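Local structure of probable zinc protease PqqL (Escherichia coli, 6OFT) at residues E276-S281 with R407-I412; W280-Q285 with S360-W365; L286-L291 with G306-V311; Q292-S297 with A464-P469. The protein probably acts as a zinc-dependent periplasmic endopeptidase of the M16 family, this chain being the first half of the whole protein. One frame throughout, in Å; residues are numbered along the deposited sequence.

Helix 271-296 supplies the first segment of all four contacts, taken turn by turn from its N-terminal part to its C-terminal end. Following the chain, contact 3 closes first, where the next strand, 303-314, returns alongside the helix. Contact 2 closes a wider loop at helix 352-371, and contact 1 a wider one still just after helix 398-408; both enclose contact 3, and they share Trp280 and Ser281. Contact 4 crosses the other three, since it starts last on the helix and closes at the C-terminal tail, 464-469. The helix is thereby tied to the edge of the five-stranded sheet, to neighbouring helices and to the end of the chain.

Contact 1 of 4, residues E276-S281 with R407-I412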
loop_
_atom_site.group_PDB
_atom_site.type_symbol
_atom_site.label_atom_id
_atom_site.label_comp_id
_atom_site.label_asym_id
_atom_site.label_seq_id
_atom_site.Cartn_x
_atom_site.Cartn_y
_atom_site.Cartn_z
ATOM N N GLU A 276 13.399 6.901 12.272
ATOM C CA GLU A 276 12.170 6.400 12.909
ATOM C C GLU A 276 11.607 5.203 12.141
ATOM O O GLU A 276 11.292 4.186 12.759
ATOM C CB GLU A 276 11.125 7.519 13.049
ATOM C CG GLU A 276 9.757 7.062 13.548
ATOM C CD GLU A 276 9.325 7.564 14.914
ATOM O OE1 GLU A 276 9.644 8.725 15.257
ATOM O OE2 GLU A 276 8.647 6.797 15.637
ATOM N N GLN A 277 11.510 5.311 10.803
ATOM C CA GLN A 277 10.983 4.228 9.959
ATOM C C GLN A 277 11.927 3.040 9.987
ATOM O O GLN A 277 11.463 1.903 10.043
ATOM C CB GLN A 277 10.752 4.712 8.507
ATOM C CG GLN A 277 9.991 3.714 7.590
ATOM C CD GLN A 277 10.821 2.600 6.957
ATOM O OE1 GLN A 277 12.056 2.605 6.971
ATOM N NE2 GLN A 277 10.154 1.609 6.365
ATOM N N ALA A 278 13.248 3.297 9.917
ATOM C CA ALA A 278 14.267 2.241 9.939
ATOM C C ALA A 278 14.239 1.445 11.260
ATOM O O ALA A 278 14.485 0.244 11.249
ATOM C CB ALA A 278 15.650 2.833 9.710
ATOM N N GLU A 279 13.933 2.108 12.379
ATOM C CA GLU A 279 13.837 1.444 13.685
ATOM C C GLU A 279 12.624 0.508 13.757
ATOM O O GLU A 279 12.773 -0.591 14.281
ATOM C CB GLU A 279 13.841 2.451 14.841
ATOM C CG GLU A 279 15.216 3.071 15.057
ATOM C CD GLU A 279 15.400 3.863 16.334
ATOM O OE1 GLU A 279 14.413 4.456 16.821
ATOM O OE2 GLU A 279 16.543 3.912 16.839
ATOM N N TRP A 280 11.447 0.912 13.211
ATOM C CA TRP A 280 10.272 0.016 13.200
ATOM C C TRP A 280 10.525 -1.178 12.296
ATOM O O TRP A 280 10.164 -2.289 12.657
ATOM C CB TRP A 280 8.966 0.723 12.778
ATOM C CG TRP A 280 8.455 1.745 13.747
ATOM C CD1 TRP A 280 8.217 3.063 13.490
ATOM C CD2 TRP A 280 8.152 1.545 15.140
ATOM N NE1 TRP A 280 7.788 3.701 14.633
ATOM C CE2 TRP A 280 7.746 2.793 15.663
ATOM C CE3 TRP A 280 8.184 0.423 16.001
ATOM C CZ2 TRP A 280 7.364 2.957 17.004
ATOM C CZ3 TRP A 280 7.836 0.588 17.333
ATOM C CH2 TRP A 280 7.416 1.837 17.822
ATOM N N SER A 281 11.159 -0.942 11.134
ATOM C CA SER A 281 11.518 -1.942 10.129
ATOM C C SER A 281 12.514 -2.952 10.698
ATOM O O SER A 281 12.398 -4.147 10.427
ATOM C CB SER A 281 12.115 -1.255 8.903
ATOM O OG SER A 281 12.558 -2.201 7.945
ATOM N N ARG A 407 25.111 5.731 6.864
ATOM C CA ARG A 407 25.348 6.842 7.781
ATOM C C ARG A 407 24.304 6.961 8.916
ATOM O O ARG A 407 24.691 7.109 10.064
ATOM C CB ARG A 407 25.461 8.154 6.994
ATOM C CG ARG A 407 25.638 9.396 7.870
ATOM C CD ARG A 407 25.872 10.638 7.047
ATOM N NE ARG A 407 24.734 10.946 6.185
ATOM C CZ ARG A 407 23.751 11.772 6.516
ATOM N NH1 ARG A 407 23.758 12.384 7.696
ATOM N NH2 ARG A 407 22.757 11.997 5.672
ATOM N N LEU A 408 23.008 6.970 8.599
ATOM C CA LEU A 408 21.969 7.162 9.617
ATOM C C LEU A 408 21.729 5.953 10.526
ATOM O O LEU A 408 21.338 6.152 11.683
ATOM C CB LEU A 408 20.646 7.646 9.006
ATOM C CG LEU A 408 20.698 9.024 8.316
ATOM C CD1 LEU A 408 19.355 9.373 7.724
ATOM C CD2 LEU A 408 21.164 10.136 9.282
ATOM N N TRP A 409 21.965 4.715 10.035
ATOM C CA TRP A 409 21.754 3.522 10.863
ATOM C C TRP A 409 22.734 3.426 12.034
ATOM O O TRP A 409 22.469 2.661 12.953
ATOM C CB TRP A 409 21.773 2.220 10.044
ATOM C CG TRP A 409 20.615 1.995 9.114
ATOM C CD1 TRP A 409 19.455 2.708 9.048
ATOM C CD2 TRP A 409 20.496 0.944 8.143
ATOM N NE1 TRP A 409 18.620 2.168 8.098
ATOM C CE2 TRP A 409 19.235 1.088 7.522
ATOM C CE3 TRP A 409 21.335 -0.111 7.737
ATOM C CZ2 TRP A 409 18.796 0.229 6.507
ATOM C CZ3 TRP A 409 20.896 -0.965 6.736
ATOM C CH2 TRP A 409 19.647 -0.785 6.125
ATOM N N GLN A 410 23.825 4.232 12.051
ATOM C CA GLN A 410 24.759 4.196 13.185
ATOM C C GLN A 410 24.136 4.870 14.437
ATOM O O GLN A 410 24.606 4.662 15.556
ATOM C CB GLN A 410 26.166 4.718 12.819
ATOM C CG GLN A 410 26.273 6.189 12.438
ATOM C CD GLN A 410 27.435 6.498 11.509
ATOM O OE1 GLN A 410 27.663 5.839 10.483
ATOM N NE2 GLN A 410 28.177 7.543 11.826
ATOM N N GLN A 411 23.012 5.579 14.248
ATOM C CA GLN A 411 22.216 6.164 15.330
ATOM C C GLN A 411 21.240 5.109 15.915
ATOM O O GLN A 411 20.615 5.351 16.949
ATOM C CB GLN A 411 21.435 7.390 14.816
ATOM C CG GLN A 411 22.316 8.623 14.741
ATOM C CD GLN A 411 21.598 9.776 14.128
ATOM O OE1 GLN A 411 20.715 10.379 14.738
ATOM N NE2 GLN A 411 21.958 10.104 12.899
ATOM N N ILE A 412 21.098 3.955 15.238
ATOM C CA ILE A 412 20.222 2.862 15.695
ATOM C C ILE A 412 21.046 1.904 16.538
ATOM O O ILE A 412 22.011 1.319 16.046
ATOM C CB ILE A 412 19.496 2.170 14.511
ATOM C CG1 ILE A 412 18.684 3.218 13.698
ATOM C CG2 ILE A 412 18.605 0.987 15.002
ATOM C CD1 ILE A 412 18.191 2.741 12.361
#
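Ala278 presses its CB against the pyrrole part of the Trp409 indole, 3.4 Å from NE1, approaching the ring obliquely. The same methyl meets the tip of a second side chain, with Ile412 CD1 3.7 Å away, so it rests against the indole and the isoleucine tip together, the two lying side by side. So small a residue suits this turn of the helix, because the bulk is brought from the other side. One step on, Glu279 contributes its aliphatic part: CG lies 3.7 Å from Ile412 CG1, and the two side chains slide past each other in opposite directions. With CG set anti to the carbonyl carbon (chi1 -73°) and the chain extended beyond it, the glutamate runs alongside the isoleucine. It thus lays its methylene on Ile412 and gives OE2 to a hydrogen bond with Ser416 of helix 414-425.

The contact belongs to the second alpha/beta unit of this M16 half, whose helix 271-296 lies in the region assigned to the family's inactive domain, and it seats that helix on the short link between helices 398-408 and 414-425. The link winds through a 3-10 turn, closed by the backbone bond from Ile412 N to Trp409 O at 3.0 Å, which brings Trp409 and Ile412 together to face the helix. Lys359 of helix 352-371 donates to the carbonyl oxygens of both residues. Beyond Ala278, the indole of Trp409 continues onto Leu363 and Leu366 of that same helix, while Ile412 also touches Leu417.

Contact 2 of 4, residues W280-Q285 with S360-W365; sequences WSMLVQ and STRLTW
A bend at chi3 (81°) turns the end of Arg362 toward the other helix, while Gln285, its CG anti to the backbone N (chi1 -175°) and its chain extended, reaches out to it. In this helix-helix contact of the alpha/beta domain, segments 280-285 and 360-365 of helices 271-296 and 352-371 cross at 113°, their axes 13.1 Å apart at the closest. Two short side chains could hardly bridge that distance, and the long arginine spans most of the gap. Its guanidinium grips Ser281 end-on: Arg362 NH2 donates to Ser281 OG at 3.1 Å and Arg362 NH1 to the same OG at 3.2 Å, with the oxygen lying in the guanidinium plane. A serine suits the spot, small enough to admit the group and able to accept both bonds. Arg362 NH1 also donates to Gln285 OE1 at 2.8 Å, tilted from the guanidinium plane, although amide and guanidinium lie nearly coplanar. Three bonds to two neutral acceptors thus fix the group's rotation. Trp409 packs on the arginine as well. Met282, flexible and apolar, lies over one guanidinium face, its CG 3.9 Å from Arg362 NH1, toward the rim, and its CE 4.1 Å from Arg362 NE.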
loop_
_atom_site.group_PDB
_atom_site.type_symbol
_atom_site.label_atom_id
_atom_site.label_comp_id
_atom_site.label_asym_id
_atom_site.label_seq_id
_atom_site.Cartn_x
_atom_site.Cartn_y
_atom_site.Cartn_z
ATOM N N TRP A 280 11.447 0.912 13.211
ATOM C CA TRP A 280 10.272 0.016 13.200
ATOM C C TRP A 280 10.525 -1.178 12.296
ATOM O O TRP A 280 10.164 -2.289 12.657
ATOM C CB TRP A 280 8.966 0.723 12.778
ATOM C CG TRP A 280 8.455 1.745 13.747
ATOM C CD1 TRP A 280 8.217 3.063 13.490
ATOM C CD2 TRP A 280 8.152 1.545 15.140
ATOM N NE1 TRP A 280 7.788 3.701 14.633
ATOM C CE2 TRP A 280 7.746 2.793 15.663
ATOM C CE3 TRP A 280 8.184 0.423 16.001
ATOM C CZ2 TRP A 280 7.364 2.957 17.004
ATOM C CZ3 TRP A 280 7.836 0.588 17.333
ATOM C CH2 TRP A 280 7.416 1.837 17.822
ATOM N N SER A 281 11.159 -0.942 11.134
ATOM C CA SER A 281 11.518 -1.942 10.129
ATOM C C SER A 281 12.514 -2.952 10.698
ATOM O O SER A 281 12.398 -4.147 10.427
ATOM C CB SER A 281 12.115 -1.255 8.903
ATOM O OG SER A 281 12.558 -2.201 7.945
ATOM N N MET A 282 13.488 -2.470 11.490
ATOM C CA MET A 282 14.488 -3.331 12.107
ATOM C C MET A 282 13.917 -4.161 13.230
ATOM O O MET A 282 14.266 -5.330 13.307
ATOM C CB MET A 282 15.717 -2.554 12.538
ATOM C CG MET A 282 16.656 -2.368 11.374
ATOM S SD MET A 282 18.112 -1.469 11.823
ATOM C CE MET A 282 18.724 -1.103 10.231
ATOM N N LEU A 283 12.990 -3.594 14.045
ATOM C CA LEU A 283 12.314 -4.338 15.119
ATOM C C LEU A 283 11.538 -5.508 14.528
ATOM O O LEU A 283 11.604 -6.615 15.060
ATOM C CB LEU A 283 11.384 -3.437 15.945
ATOM C CG LEU A 283 12.025 -2.580 17.042
ATOM C CD1 LEU A 283 10.999 -1.706 17.696
ATOM C CD2 LEU A 283 12.720 -3.437 18.120
ATOM N N VAL A 284 10.853 -5.260 13.390
ATOM C CA VAL A 284 10.065 -6.227 12.614
ATOM C C VAL A 284 11.007 -7.318 12.084
ATOM O O VAL A 284 10.761 -8.505 12.329
ATOM C CB VAL A 284 9.246 -5.493 11.494
ATOM C CG1 VAL A 284 8.891 -6.409 10.323
ATOM C CG2 VAL A 284 7.995 -4.831 12.062
ATOM N N GLN A 285 12.112 -6.916 11.424
ATOM C CA GLN A 285 13.086 -7.864 10.887
ATOM C C GLN A 285 13.751 -8.720 11.971
ATOM O O GLN A 285 13.911 -9.922 11.770
ATOM C CB GLN A 285 14.156 -7.175 10.024
ATOM C CG GLN A 285 15.102 -8.198 9.355
ATOM C CD GLN A 285 15.986 -7.633 8.276
ATOM O OE1 GLN A 285 15.807 -6.500 7.817
ATOM N NE2 GLN A 285 16.959 -8.429 7.837
ATOM N N SER A 360 24.395 -5.317 8.380
ATOM C CA SER A 360 25.323 -5.820 7.360
ATOM C C SER A 360 24.651 -6.546 6.186
ATOM O O SER A 360 25.088 -6.352 5.049
ATOM C CB SER A 360 26.412 -6.696 7.979
ATOM O OG SER A 360 25.917 -7.949 8.416
ATOM N N THR A 361 23.607 -7.361 6.442
ATOM C CA THR A 361 22.898 -8.090 5.370
ATOM C C THR A 361 22.008 -7.164 4.529
ATOM O O THR A 361 21.828 -7.409 3.330
ATOM C CB THR A 361 22.107 -9.290 5.910
ATOM O OG1 THR A 361 21.178 -8.837 6.895
ATOM C CG2 THR A 361 23.003 -10.380 6.464
ATOM N N ARG A 362 21.449 -6.110 5.163
ATOM C CA ARG A 362 20.634 -5.098 4.491
ATOM C C ARG A 362 21.536 -4.209 3.644
ATOM O O ARG A 362 21.204 -3.950 2.493
ATOM C CB ARG A 362 19.817 -4.270 5.497
ATOM C CG ARG A 362 18.530 -4.934 5.932
ATOM C CD ARG A 362 17.992 -4.318 7.202
ATOM N NE ARG A 362 17.265 -3.082 6.941
ATOM C CZ ARG A 362 16.004 -2.851 7.291
ATOM N NH1 ARG A 362 15.304 -3.775 7.943
ATOM N NH2 ARG A 362 15.436 -1.693 7.003
ATOM N N LEU A 363 22.704 -3.798 4.184
ATOM C CA LEU A 363 23.666 -2.991 3.436
ATOM C C LEU A 363 24.239 -3.754 2.240
ATOM O O LEU A 363 24.468 -3.142 1.201
ATOM C CB LEU A 363 24.804 -2.471 4.327
ATOM C CG LEU A 363 24.434 -1.390 5.355
ATOM C CD1 LEU A 363 25.570 -1.186 6.346
ATOM C CD2 LEU A 363 24.028 -0.072 4.681
ATOM N N THR A 364 24.464 -5.083 2.384
ATOM C CA THR A 364 24.952 -5.940 1.285
ATOM C C THR A 364 23.913 -5.906 0.144
ATOM O O THR A 364 24.286 -5.719 -1.018
ATOM C CB THR A 364 25.232 -7.375 1.782
ATOM O OG1 THR A 364 26.220 -7.327 2.807
ATOM C CG2 THR A 364 25.692 -8.310 0.660
ATOM N N TRP A 365 22.620 -6.060 0.495
ATOM C CA TRP A 365 21.498 -6.012 -0.439
ATOM C C TRP A 365 21.412 -4.633 -1.101
ATOM O O TRP A 365 21.224 -4.543 -2.316
ATOM C CB TRP A 365 20.165 -6.334 0.270
ATOM C CG TRP A 365 19.035 -6.532 -0.703
ATOM C CD1 TRP A 365 18.686 -7.698 -1.319
ATOM C CD2 TRP A 365 18.185 -5.513 -1.260
ATOM N NE1 TRP A 365 17.654 -7.475 -2.205
ATOM C CE2 TRP A 365 17.318 -6.146 -2.178
ATOM C CE3 TRP A 365 18.059 -4.126 -1.058
ATOM C CZ2 TRP A 365 16.350 -5.439 -2.907
ATOM C CZ3 TRP A 365 17.104 -3.426 -1.781
ATOM C CH2 TRP A 365 16.260 -4.081 -2.691
#

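Contact 3 of 4, residues L286-L291 with G306-V311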
loop_
_atom_site.group_PDB
_atom_site.type_symbol
_atom_site.label_atom_id
_atom_site.label_comp_id
_atom_site.label_asym_id
_atom_site.label_seq_id
_atom_site.Cartn_x
_atom_site.Cartn_y
_atom_site.Cartn_z
ATOM N N LEU A 286 14.135 -8.110 13.104
ATOM C CA LEU A 286 14.790 -8.826 14.199
ATOM C C LEU A 286 13.879 -9.913 14.776
ATOM O O LEU A 286 14.345 -11.027 15.023
ATOM C CB LEU A 286 15.270 -7.847 15.272
ATOM C CG LEU A 286 16.541 -7.043 14.950
ATOM C CD1 LEU A 286 16.599 -5.793 15.784
ATOM C CD2 LEU A 286 17.802 -7.868 15.176
ATOM N N PHE A 287 12.564 -9.610 14.915
ATOM C CA PHE A 287 11.560 -10.568 15.377
ATOM C C PHE A 287 11.537 -11.762 14.404
ATOM O O PHE A 287 11.628 -12.905 14.841
ATOM C CB PHE A 287 10.169 -9.907 15.438
ATOM C CG PHE A 287 9.087 -10.835 15.939
ATOM C CD1 PHE A 287 8.421 -11.695 15.064
ATOM C CD2 PHE A 287 8.735 -10.856 17.282
ATOM C CE1 PHE A 287 7.416 -12.546 15.525
ATOM C CE2 PHE A 287 7.736 -11.719 17.745
ATOM C CZ PHE A 287 7.084 -12.554 16.861
ATOM N N ASN A 288 11.417 -11.472 13.087
ATOM C CA ASN A 288 11.393 -12.443 11.985
ATOM C C ASN A 288 12.620 -13.328 12.002
ATOM O O ASN A 288 12.493 -14.545 11.887
ATOM C CB ASN A 288 11.268 -11.722 10.625
ATOM C CG ASN A 288 9.905 -11.120 10.418
ATOM O OD1 ASN A 288 8.973 -11.458 11.133
ATOM N ND2 ASN A 288 9.749 -10.221 9.438
ATOM N N GLN A 289 13.806 -12.699 12.141
ATOM C CA GLN A 289 15.123 -13.340 12.211
ATOM C C GLN A 289 15.140 -14.347 13.365
ATOM O O GLN A 289 15.361 -15.529 13.111
ATOM C CB GLN A 289 16.233 -12.265 12.351
ATOM C CG GLN A 289 17.658 -12.800 12.513
ATOM C CD GLN A 289 18.711 -11.725 12.344
ATOM O OE1 GLN A 289 19.253 -11.186 13.316
ATOM N NE2 GLN A 289 19.041 -11.404 11.098
ATOM N N ARG A 290 14.812 -13.906 14.601
ATOM C CA ARG A 290 14.794 -14.788 15.771
ATOM C C ARG A 290 13.861 -15.973 15.610
ATOM O O ARG A 290 14.298 -17.093 15.840
ATOM C CB ARG A 290 14.511 -14.035 17.076
ATOM C CG ARG A 290 15.131 -14.771 18.256
ATOM C CD ARG A 290 14.930 -14.058 19.555
ATOM N NE ARG A 290 15.924 -13.011 19.759
ATOM C CZ ARG A 290 15.921 -12.198 20.805
ATOM N NH1 ARG A 290 14.997 -12.322 21.747
ATOM N NH2 ARG A 290 16.844 -11.256 20.921
ATOM N N LEU A 291 12.609 -15.749 15.159
ATOM C CA LEU A 291 11.649 -16.834 14.940
ATOM C C LEU A 291 12.152 -17.862 13.916
ATOM O O LEU A 291 12.045 -19.067 14.168
ATOM C CB LEU A 291 10.264 -16.287 14.538
ATOM C CG LEU A 291 9.118 -17.313 14.476
ATOM C CD1 LEU A 291 8.816 -17.914 15.851
ATOM C CD2 LEU A 291 7.869 -16.689 13.904
ATOM N N GLY A 306 5.638 -18.122 10.940
ATOM C CA GLY A 306 5.166 -16.853 11.472
ATOM C C GLY A 306 5.924 -15.667 10.924
ATOM O O GLY A 306 6.961 -15.840 10.275
ATOM N N THR A 307 5.390 -14.451 11.172
ATOM C CA THR A 307 5.976 -13.191 10.693
ATOM C C THR A 307 5.595 -11.976 11.547
ATOM O O THR A 307 4.642 -12.012 12.318
ATOM C CB THR A 307 5.629 -12.967 9.192
ATOM O OG1 THR A 307 6.468 -11.943 8.658
ATOM C CG2 THR A 307 4.156 -12.597 8.960
ATOM N N ALA A 308 6.346 -10.906 11.381
ATOM C CA ALA A 308 6.099 -9.591 11.944
ATOM C C ALA A 308 6.067 -8.692 10.713
ATOM O O ALA A 308 6.840 -8.903 9.766
ATOM C CB ALA A 308 7.215 -9.174 12.881
ATOM N N ARG A 309 5.137 -7.745 10.690
ATOM C CA ARG A 309 4.976 -6.854 9.551
ATOM C C ARG A 309 4.323 -5.559 9.955
ATOM O O ARG A 309 3.573 -5.508 10.934
ATOM C CB ARG A 309 4.093 -7.524 8.488
ATOM C CG ARG A 309 4.696 -7.530 7.092
ATOM C CD ARG A 309 3.655 -7.811 6.019
ATOM N NE ARG A 309 3.115 -9.172 6.103
ATOM C CZ ARG A 309 1.863 -9.501 5.799
ATOM N NH1 ARG A 309 1.004 -8.572 5.394
ATOM N NH2 ARG A 309 1.455 -10.757 5.910
ATOM N N SER A 310 4.593 -4.516 9.168
ATOM C CA SER A 310 3.962 -3.220 9.291
ATOM C C SER A 310 3.069 -3.054 8.062
ATOM O O SER A 310 3.441 -3.471 6.966
ATOM C CB SER A 310 4.992 -2.098 9.381
ATOM O OG SER A 310 5.806 -2.019 8.224
ATOM N N VAL A 311 1.877 -2.497 8.254
ATOM C CA VAL A 311 0.927 -2.238 7.167
ATOM C C VAL A 311 0.326 -0.838 7.332
ATOM O O VAL A 311 0.051 -0.427 8.460
ATOM C CB VAL A 311 -0.147 -3.374 7.015
ATOM C CG1 VAL A 311 -1.036 -3.512 8.254
ATOM C CG2 VAL A 311 -0.992 -3.202 5.750
#
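Gly306 comes first, its CA 3.6 Å from Leu291 CD2; a beta carbon would collide with that methyl, so the missing side chain lets the leucine sit so close. Thr307 turns away, but its OG1 lies beside the amide of Asn288, 3.6 Å from OD1, the two side chains pointing the same way. At Ala308 the helix takes hold of the strand's backbone. Asn288 OD1 accepts from Ala308 N at 2.7 Å, on a lone pair in the carbonyl plane, and Asn288 ND2 donates to Ala308 O at 3.2 Å. With CG anti to the carbonyl carbon (chi1 -71°), the amide swings to the strand, where it serves both backbone groups of one residue. A leucine in place of Asn288 would probably leave that N-H and carbonyl without these partners, and the helix with mainly apolar contacts to the strand. The small CB of Ala308 fits against Phe287, 3.5 Å from CD1, and that ring also meets Phe322. Thr307 and Arg309 pair with strand 317-326, while Ala308 bonds to the helix. Segments 286-291 and 306-311 run antiparallel (175°), a helix packed against the edge strand of the five-stranded sheet in an alpha/beta domain.

Contact 4 of 4, residues Q292-S297 with A464-P469; sequences QERIQS and AAYVFP
Tyr466 OH donates to Glu293 OE1 at 2.7 Å, a short bond but a weak one. Tyr466 OH also sits 3.1 Å from Glu293 CB, as the two side chains cross obliquely with carboxylate and ring planes 23° apart. Glu293 sends its other oxygen to a second aromatic residue: OE2 lies 3.2 Å from Phe468 CE1, beside ring C-H groups.

The next helical residue, Arg294, extends past the tyrosine in the opposite direction. Its guanidinium turns one face to the ring's edge, Arg294 NH1 being 3.6 Å from Tyr466 CD1 and the planes 72° apart. CG of Tyr466 stands anti to the backbone N (chi1 176°), which carries the ring from the extended tail to the helix, where Arg290 touches it too. An alanine in place of Tyr466 is likely to open a gap between tail and helix, leaving Glu293 OE1 without its hydroxyl and the Arg294 guanidinium without the ring beside it.

The segment 464-469 has no regular structure and ends the modelled chain; it binds the last turns of helix 271-296, while Phe468 reaches on to helix 352-371. Aromatic residues suit such a tail, since their rings can reach across to charged side chains. One weak hydrogen bond, ring C-H groups near the carboxylate and the tyrosine's edge at the guanidinium imply a modest surface attachment.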
loop_
_atom_site.group_PDB
_atom_site.type_symbol
_atom_site.label_atom_id
_atom_site.label_comp_id
_atom_site.label_asym_id
_atom_site.label_seq_id
_atom_site.Cartn_x
_atom_site.Cartn_y
_atom_site.Cartn_z
ATOM N N GLN A 292 12.709 -17.388 12.780
ATOM C CA GLN A 292 13.247 -18.249 11.725
ATOM C C GLN A 292 14.467 -19.042 12.182
ATOM O O GLN A 292 14.634 -20.181 11.746
ATOM C CB GLN A 292 13.563 -17.459 10.448
ATOM C CG GLN A 292 12.331 -17.118 9.606
ATOM C CD GLN A 292 11.530 -18.337 9.190
ATOM O OE1 GLN A 292 10.386 -18.533 9.623
ATOM N NE2 GLN A 292 12.114 -19.188 8.349
ATOM N N GLU A 293 15.300 -18.452 13.068
ATOM C CA GLU A 293 16.496 -19.087 13.632
ATOM C C GLU A 293 16.075 -20.218 14.572
ATOM O O GLU A 293 16.690 -21.287 14.554
ATOM C CB GLU A 293 17.351 -18.062 14.400
ATOM C CG GLU A 293 18.121 -17.063 13.547
ATOM C CD GLU A 293 18.680 -15.844 14.273
ATOM O OE1 GLU A 293 18.114 -15.438 15.315
ATOM O OE2 GLU A 293 19.689 -15.286 13.785
ATOM N N ARG A 294 15.016 -19.979 15.387
ATOM C CA ARG A 294 14.459 -20.960 16.320
ATOM C C ARG A 294 13.786 -22.122 15.577
ATOM O O ARG A 294 13.929 -23.272 15.998
ATOM C CB ARG A 294 13.491 -20.298 17.312
ATOM C CG ARG A 294 14.186 -19.409 18.342
ATOM C CD ARG A 294 13.274 -19.044 19.496
ATOM N NE ARG A 294 14.040 -18.835 20.725
ATOM C CZ ARG A 294 14.023 -17.719 21.450
ATOM N NH1 ARG A 294 14.762 -17.625 22.548
ATOM N NH2 ARG A 294 13.257 -16.693 21.090
ATOM N N ILE A 295 13.094 -21.839 14.459
ATOM C CA ILE A 295 12.430 -22.873 13.654
ATOM C C ILE A 295 13.464 -23.739 12.926
ATOM O O ILE A 295 13.409 -24.965 13.028
ATOM C CB ILE A 295 11.347 -22.282 12.696
ATOM C CG1 ILE A 295 10.108 -21.794 13.490
ATOM C CG2 ILE A 295 10.925 -23.296 11.604
ATOM C CD1 ILE A 295 9.234 -20.764 12.760
ATOM N N GLN A 296 14.401 -23.106 12.200
ATOM C CA GLN A 296 15.420 -23.827 11.435
ATOM C C GLN A 296 16.407 -24.591 12.319
ATOM O O GLN A 296 16.854 -25.669 11.913
ATOM C CB GLN A 296 16.132 -22.915 10.432
ATOM C CG GLN A 296 15.207 -22.529 9.282
ATOM C CD GLN A 296 15.950 -21.938 8.119
ATOM O OE1 GLN A 296 16.411 -22.654 7.222
ATOM N NE2 GLN A 296 16.076 -20.617 8.106
ATOM N N SER A 297 16.689 -24.094 13.549
ATOM C CA SER A 297 17.568 -24.817 14.475
ATOM C C SER A 297 16.867 -26.036 15.123
ATOM O O SER A 297 17.529 -26.825 15.790
ATOM C CB SER A 297 18.159 -23.892 15.534
ATOM O OG SER A 297 17.219 -23.563 16.544
ATOM N N ALA A 464 15.528 -16.941 29.578
ATOM C CA ALA A 464 16.933 -16.818 29.178
ATOM C C ALA A 464 17.122 -15.968 27.926
ATOM O O ALA A 464 16.278 -15.990 27.017
ATOM C CB ALA A 464 17.543 -18.196 28.974
ATOM N N ALA A 465 18.246 -15.219 27.888
ATOM C CA ALA A 465 18.620 -14.351 26.777
ATOM C C ALA A 465 18.927 -15.189 25.558
ATOM O O ALA A 465 19.553 -16.245 25.671
ATOM C CB ALA A 465 19.832 -13.512 27.145
ATOM N N TYR A 466 18.448 -14.747 24.400
ATOM C CA TYR A 466 18.702 -15.454 23.159
ATOM C C TYR A 466 20.134 -15.181 22.694
ATOM O O TYR A 466 20.606 -14.044 22.761
ATOM C CB TYR A 466 17.685 -15.055 22.079
ATOM C CG TYR A 466 17.968 -15.683 20.734
ATOM C CD1 TYR A 466 17.557 -16.982 20.449
ATOM C CD2 TYR A 466 18.687 -14.997 19.761
ATOM C CE1 TYR A 466 17.844 -17.576 19.223
ATOM C CE2 TYR A 466 18.976 -15.578 18.531
ATOM C CZ TYR A 466 18.542 -16.864 18.261
ATOM O OH TYR A 466 18.826 -17.419 17.041
ATOM N N VAL A 467 20.818 -16.227 22.214
ATOM C CA VAL A 467 22.182 -16.090 21.716
ATOM C C VAL A 467 22.215 -16.295 20.203
ATOM O O VAL A 467 21.813 -17.352 19.709
ATOM C CB VAL A 467 23.214 -16.961 22.482
ATOM C CG1 VAL A 467 24.620 -16.792 21.906
ATOM C CG2 VAL A 467 23.212 -16.631 23.973
ATOM N N PHE A 468 22.683 -15.261 19.477
ATOM C CA PHE A 468 22.833 -15.280 18.022
ATOM C C PHE A 468 23.877 -16.355 17.637
ATOM O O PHE A 468 24.955 -16.381 18.242
ATOM C CB PHE A 468 23.248 -13.887 17.512
ATOM C CG PHE A 468 23.397 -13.760 16.013
ATOM C CD1 PHE A 468 22.281 -13.696 15.188
ATOM C CD2 PHE A 468 24.656 -13.677 15.430
ATOM C CE1 PHE A 468 22.421 -13.569 13.804
ATOM C CE2 PHE A 468 24.796 -13.548 14.046
ATOM C CZ PHE A 468 23.677 -13.504 13.242
ATOM N N PRO A 469 23.555 -17.288 16.701
ATOM C CA PRO A 469 24.525 -18.346 16.353
ATOM C C PRO A 469 25.685 -17.849 15.491
ATOM O O PRO A 469 25.494 -17.038 14.586
ATOM C CB PRO A 469 23.673 -19.391 15.614
ATOM C CG PRO A 469 22.241 -18.908 15.707
ATOM C CD PRO A 469 22.313 -17.434 15.920
#